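Local coordinates for protein phenol hydroxylase component phL (Pseudomonas stutzeri, PDB 3U52) that probably serves as a component of the multicomponent monooxygenase that hydroxylates phenol, in the family of methane, phenol and alkene hydroxylases, at residues L261-K269 and A319-Q327. Sequence-based numbering, arbitrary orientation.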
loop_
_atom_site.group_PDB
_atom_site.type_symbol
_atom_site.label_atom_id
_atom_site.label_comp_id
_atom_site.label_asym_id
_atom_site.label_seq_id
_atom_site.Cartn_x
_atom_site.Cartn_y
_atom_site.Cartn_z
ATOM N N LEU D 261 5.090 -30.146 6.210
ATOM C CA LEU D 261 4.623 -31.364 5.562
ATOM C C LEU D 261 4.054 -31.108 4.166
ATOM O O LEU D 261 4.211 -31.935 3.267
ATOM C CB LEU D 261 3.618 -32.046 6.475
ATOM C CG LEU D 261 3.891 -33.187 7.469
ATOM C CD1 LEU D 261 5.308 -33.362 7.932
ATOM C CD2 LEU D 261 2.923 -33.078 8.637
ATOM N N ARG D 262 3.436 -29.951 3.931
ATOM C CA ARG D 262 2.904 -29.681 2.590
ATOM C C ARG D 262 3.988 -29.713 1.522
ATOM O O ARG D 262 3.860 -30.438 0.531
ATOM C CB ARG D 262 2.114 -28.361 2.554
ATOM C CG ARG D 262 0.863 -28.403 3.462
ATOM C CD ARG D 262 0.013 -27.183 3.237
ATOM N NE ARG D 262 -0.608 -27.189 1.914
ATOM C CZ ARG D 262 -1.145 -26.107 1.355
ATOM N NH1 ARG D 262 -1.106 -24.946 2.003
ATOM N NH2 ARG D 262 -1.696 -26.178 0.153
ATOM N N TRP D 263 5.073 -28.970 1.708
ATOM C CA TRP D 263 6.031 -28.881 0.628
ATOM C C TRP D 263 6.979 -30.073 0.624
ATOM O O TRP D 263 7.399 -30.477 -0.443
ATOM C CB TRP D 263 6.801 -27.561 0.667
ATOM C CG TRP D 263 7.826 -27.413 1.776
ATOM C CD1 TRP D 263 7.623 -26.839 3.010
ATOM C CD2 TRP D 263 9.226 -27.767 1.732
ATOM N NE1 TRP D 263 8.777 -26.864 3.737
ATOM C CE2 TRP D 263 9.782 -27.417 2.986
ATOM C CE3 TRP D 263 10.060 -28.364 0.761
ATOM C CZ2 TRP D 263 11.152 -27.638 3.297
ATOM C CZ3 TRP D 263 11.402 -28.581 1.057
ATOM C CH2 TRP D 263 11.936 -28.231 2.318
ATOM N N THR D 264 7.353 -30.604 1.802
ATOM C CA THR D 264 8.262 -31.746 1.819
ATOM C C THR D 264 7.608 -32.999 1.247
ATOM O O THR D 264 8.237 -33.708 0.476
ATOM C CB THR D 264 8.876 -32.056 3.183
ATOM O OG1 THR D 264 7.855 -32.433 4.092
ATOM C CG2 THR D 264 9.663 -30.867 3.760
ATOM N N ASN D 265 6.344 -33.270 1.569
ATOM C CA ASN D 265 5.591 -34.319 0.840
ATOM C C ASN D 265 5.413 -34.073 -0.676
ATOM O O ASN D 265 5.540 -35.017 -1.453
ATOM C CB ASN D 265 4.218 -34.559 1.468
ATOM C CG ASN D 265 4.296 -35.221 2.830
ATOM O OD1 ASN D 265 5.325 -35.780 3.196
ATOM N ND2 ASN D 265 3.187 -35.186 3.579
ATOM N N ALA D 266 5.102 -32.849 -1.118
ATOM C CA ALA D 266 5.024 -32.582 -2.568
ATOM C C ALA D 266 6.389 -32.812 -3.279
ATOM O O ALA D 266 6.426 -33.346 -4.400
ATOM C CB ALA D 266 4.512 -31.207 -2.848
ATOM N N MET D 267 7.499 -32.416 -2.639
ATOM C CA MET D 267 8.813 -32.638 -3.218
ATOM C C MET D 267 9.162 -34.148 -3.298
ATOM O O MET D 267 9.604 -34.615 -4.351
ATOM C CB MET D 267 9.884 -31.916 -2.421
ATOM C CG MET D 267 11.335 -32.194 -2.923
ATOM S SD MET D 267 12.506 -31.203 -1.936
ATOM C CE MET D 267 12.509 -32.141 -0.392
ATOM N N MET D 268 8.970 -34.884 -2.209
ATOM C CA MET D 268 9.112 -36.351 -2.239
ATOM C C MET D 268 8.226 -37.033 -3.295
ATOM O O MET D 268 8.704 -37.890 -4.000
ATOM C CB MET D 268 8.885 -36.971 -0.871
ATOM C CG MET D 268 10.047 -36.774 0.117
ATOM S SD MET D 268 11.654 -37.377 -0.469
ATOM C CE MET D 268 11.380 -39.152 -0.288
ATOM N N LYS D 269 6.951 -36.666 -3.409
ATOM C CA LYS D 269 6.069 -37.272 -4.423
ATOM C C LYS D 269 6.582 -37.122 -5.846
ATOM O O LYS D 269 6.484 -38.056 -6.634
ATOM C CB LYS D 269 4.658 -36.705 -4.384
ATOM C CG LYS D 269 3.786 -37.252 -3.256
ATOM C CD LYS D 269 2.288 -36.994 -3.557
ATOM C CE LYS D 269 1.534 -38.290 -3.840
ATOM N NZ LYS D 269 1.464 -39.141 -2.593
ATOM N N ALA D 319 4.465 -44.854 7.611
ATOM C CA ALA D 319 3.176 -44.695 6.918
ATOM C C ALA D 319 3.302 -43.609 5.886
ATOM O O ALA D 319 2.830 -43.761 4.757
ATOM C CB ALA D 319 2.067 -44.340 7.899
ATOM N N ARG D 320 3.954 -42.515 6.284
ATOM C CA ARG D 320 4.228 -41.395 5.377
ATOM C C ARG D 320 5.083 -41.839 4.179
ATOM O O ARG D 320 4.719 -41.572 3.057
ATOM C CB ARG D 320 4.834 -40.231 6.173
ATOM C CG ARG D 320 5.279 -38.980 5.398
ATOM C CD ARG D 320 5.833 -37.912 6.378
ATOM N NE ARG D 320 6.380 -36.771 5.649
ATOM C CZ ARG D 320 7.129 -35.813 6.190
ATOM N NH1 ARG D 320 7.434 -35.853 7.479
ATOM N NH2 ARG D 320 7.570 -34.818 5.422
ATOM N N LEU D 321 6.184 -42.569 4.406
ATOM C CA LEU D 321 7.059 -43.014 3.321
ATOM C C LEU D 321 6.371 -43.977 2.334
ATOM O O LEU D 321 6.687 -43.960 1.149
ATOM C CB LEU D 321 8.360 -43.633 3.863
ATOM C CG LEU D 321 9.361 -42.666 4.515
ATOM C CD1 LEU D 321 10.541 -43.371 5.238
ATOM C CD2 LEU D 321 9.871 -41.606 3.532
ATOM N N LYS D 322 5.436 -44.793 2.833
ATOM C CA LYS D 322 4.627 -45.697 1.994
ATOM C C LYS D 322 3.866 -44.982 0.895
ATOM O O LYS D 322 3.717 -45.532 -0.188
ATOM C CB LYS D 322 3.663 -46.539 2.829
ATOM C CG LYS D 322 4.297 -47.847 3.278
ATOM C CD LYS D 322 3.431 -48.614 4.287
ATOM C CE LYS D 322 4.189 -49.834 4.775
ATOM N NZ LYS D 322 4.124 -49.921 6.270
ATOM N N LYS D 323 3.423 -43.754 1.151
ATOM C CA LYS D 323 2.812 -42.915 0.110
ATOM C C LYS D 323 3.720 -42.661 -1.097
ATOM O O LYS D 323 3.225 -42.431 -2.205
ATOM C CB LYS D 323 2.382 -41.561 0.684
ATOM C CG LYS D 323 1.148 -41.617 1.587
ATOM C CD LYS D 323 0.850 -40.209 2.189
ATOM C CE LYS D 323 -0.650 -40.033 2.600
ATOM N NZ LYS D 323 -1.099 -38.564 2.691
ATOM N N PHE D 324 5.041 -42.682 -0.892
ATOM C CA PHE D 324 5.985 -42.432 -1.983
ATOM C C PHE D 324 6.507 -43.715 -2.605
ATOM O O PHE D 324 7.408 -43.657 -3.447
ATOM C CB PHE D 324 7.186 -41.597 -1.534
ATOM C CG PHE D 324 6.843 -40.457 -0.623
ATOM C CD1 PHE D 324 7.560 -40.267 0.548
ATOM C CD2 PHE D 324 5.806 -39.584 -0.925
ATOM C CE1 PHE D 324 7.246 -39.238 1.406
ATOM C CE2 PHE D 324 5.491 -38.543 -0.076
ATOM C CZ PHE D 324 6.213 -38.370 1.086
ATOM N N GLU D 325 5.939 -44.849 -2.190
ATOM C CA GLU D 325 6.359 -46.172 -2.638
ATOM C C GLU D 325 7.743 -46.431 -2.063
ATOM O O GLU D 325 8.648 -46.851 -2.793
ATOM C CB GLU D 325 6.405 -46.284 -4.194
ATOM C CG GLU D 325 5.065 -46.106 -4.962
ATOM C CD GLU D 325 5.263 -45.522 -6.402
ATOM O OE1 GLU D 325 5.083 -46.283 -7.393
ATOM O OE2 GLU D 325 5.610 -44.308 -6.540
ATOM N N LEU D 326 7.924 -46.135 -0.779
ATOM C CA LEU D 326 9.216 -46.312 -0.128
ATOM C C LEU D 326 9.026 -46.964 1.222
ATOM O O LEU D 326 7.959 -46.874 1.811
ATOM C CB LEU D 326 9.963 -44.975 0.038
ATOM C CG LEU D 326 10.413 -44.203 -1.203
ATOM C CD1 LEU D 326 10.725 -42.751 -0.854
ATOM C CD2 LEU D 326 11.605 -44.871 -1.845
ATOM N N GLN D 327 10.079 -47.591 1.727
ATOM C CA GLN D 327 9.969 -48.428 2.912
ATOM C C GLN D 327 10.827 -47.938 4.063
ATOM O O GLN D 327 11.949 -47.478 3.862
ATOM C CB GLN D 327 10.386 -49.861 2.568
ATOM C CG GLN D 327 9.798 -50.918 3.486
ATOM C CD GLN D 327 8.635 -51.688 2.849
ATOM O OE1 GLN D 327 7.492 -51.204 2.797
ATOM N NE2 GLN D 327 8.925 -52.912 2.383
#
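With CG anti to the backbone N (chi1 176°) and the chain straight through to NE, Arg320 reaches Asn265, whose CG lies anti to its carbonyl carbon and which offers OD1. Arg320 NE donates to a lone pair of Asn265 OD1 at 2.8 Å, in the amide's carbonyl plane though tilted 18° from the guanidinium's. Arg320 NH2 adds a weak second bond to the same oxygen. Asn265 OD1 meets the guanidinium at its edge, the amide plane turned 74° from it. Leu261 CD1 sits over one guanidinium face, 3.3 Å from Arg320 NH1. Thr264 OG1 comes close to Arg320 NH2 at a poor angle for a bond; its hydrogen bond goes to Ser260 O, one turn back.

An alanine in place of Arg320 would probably leave Asn265 OD1 without either donor and set its amide freer to turn.

This joins helix 251-274 to the end of helix 307-322 in this all-helical subunit, where a Schellman motif with Glu325 as C-prime residue closes the helix: Leu326 N bonds back to Leu321 O, and Glu325 N to Lys322 O. Within that turn, just before Glu325, Phe324 lies with one face against Met268, whose CB stands 3.6 Å from the ring centroid, a CH-pi contact almost on the normal. Asn265 OD1 also touches the ring's edge at CZ, while Lys269 CG packs 3.8 Å from Phe324 CE2. Beside the ring, bends at chi2 and chi3 of Met268 carry its CE to within 3.7 Å of Leu326 CD1, and Leu282 packs against the same methionine.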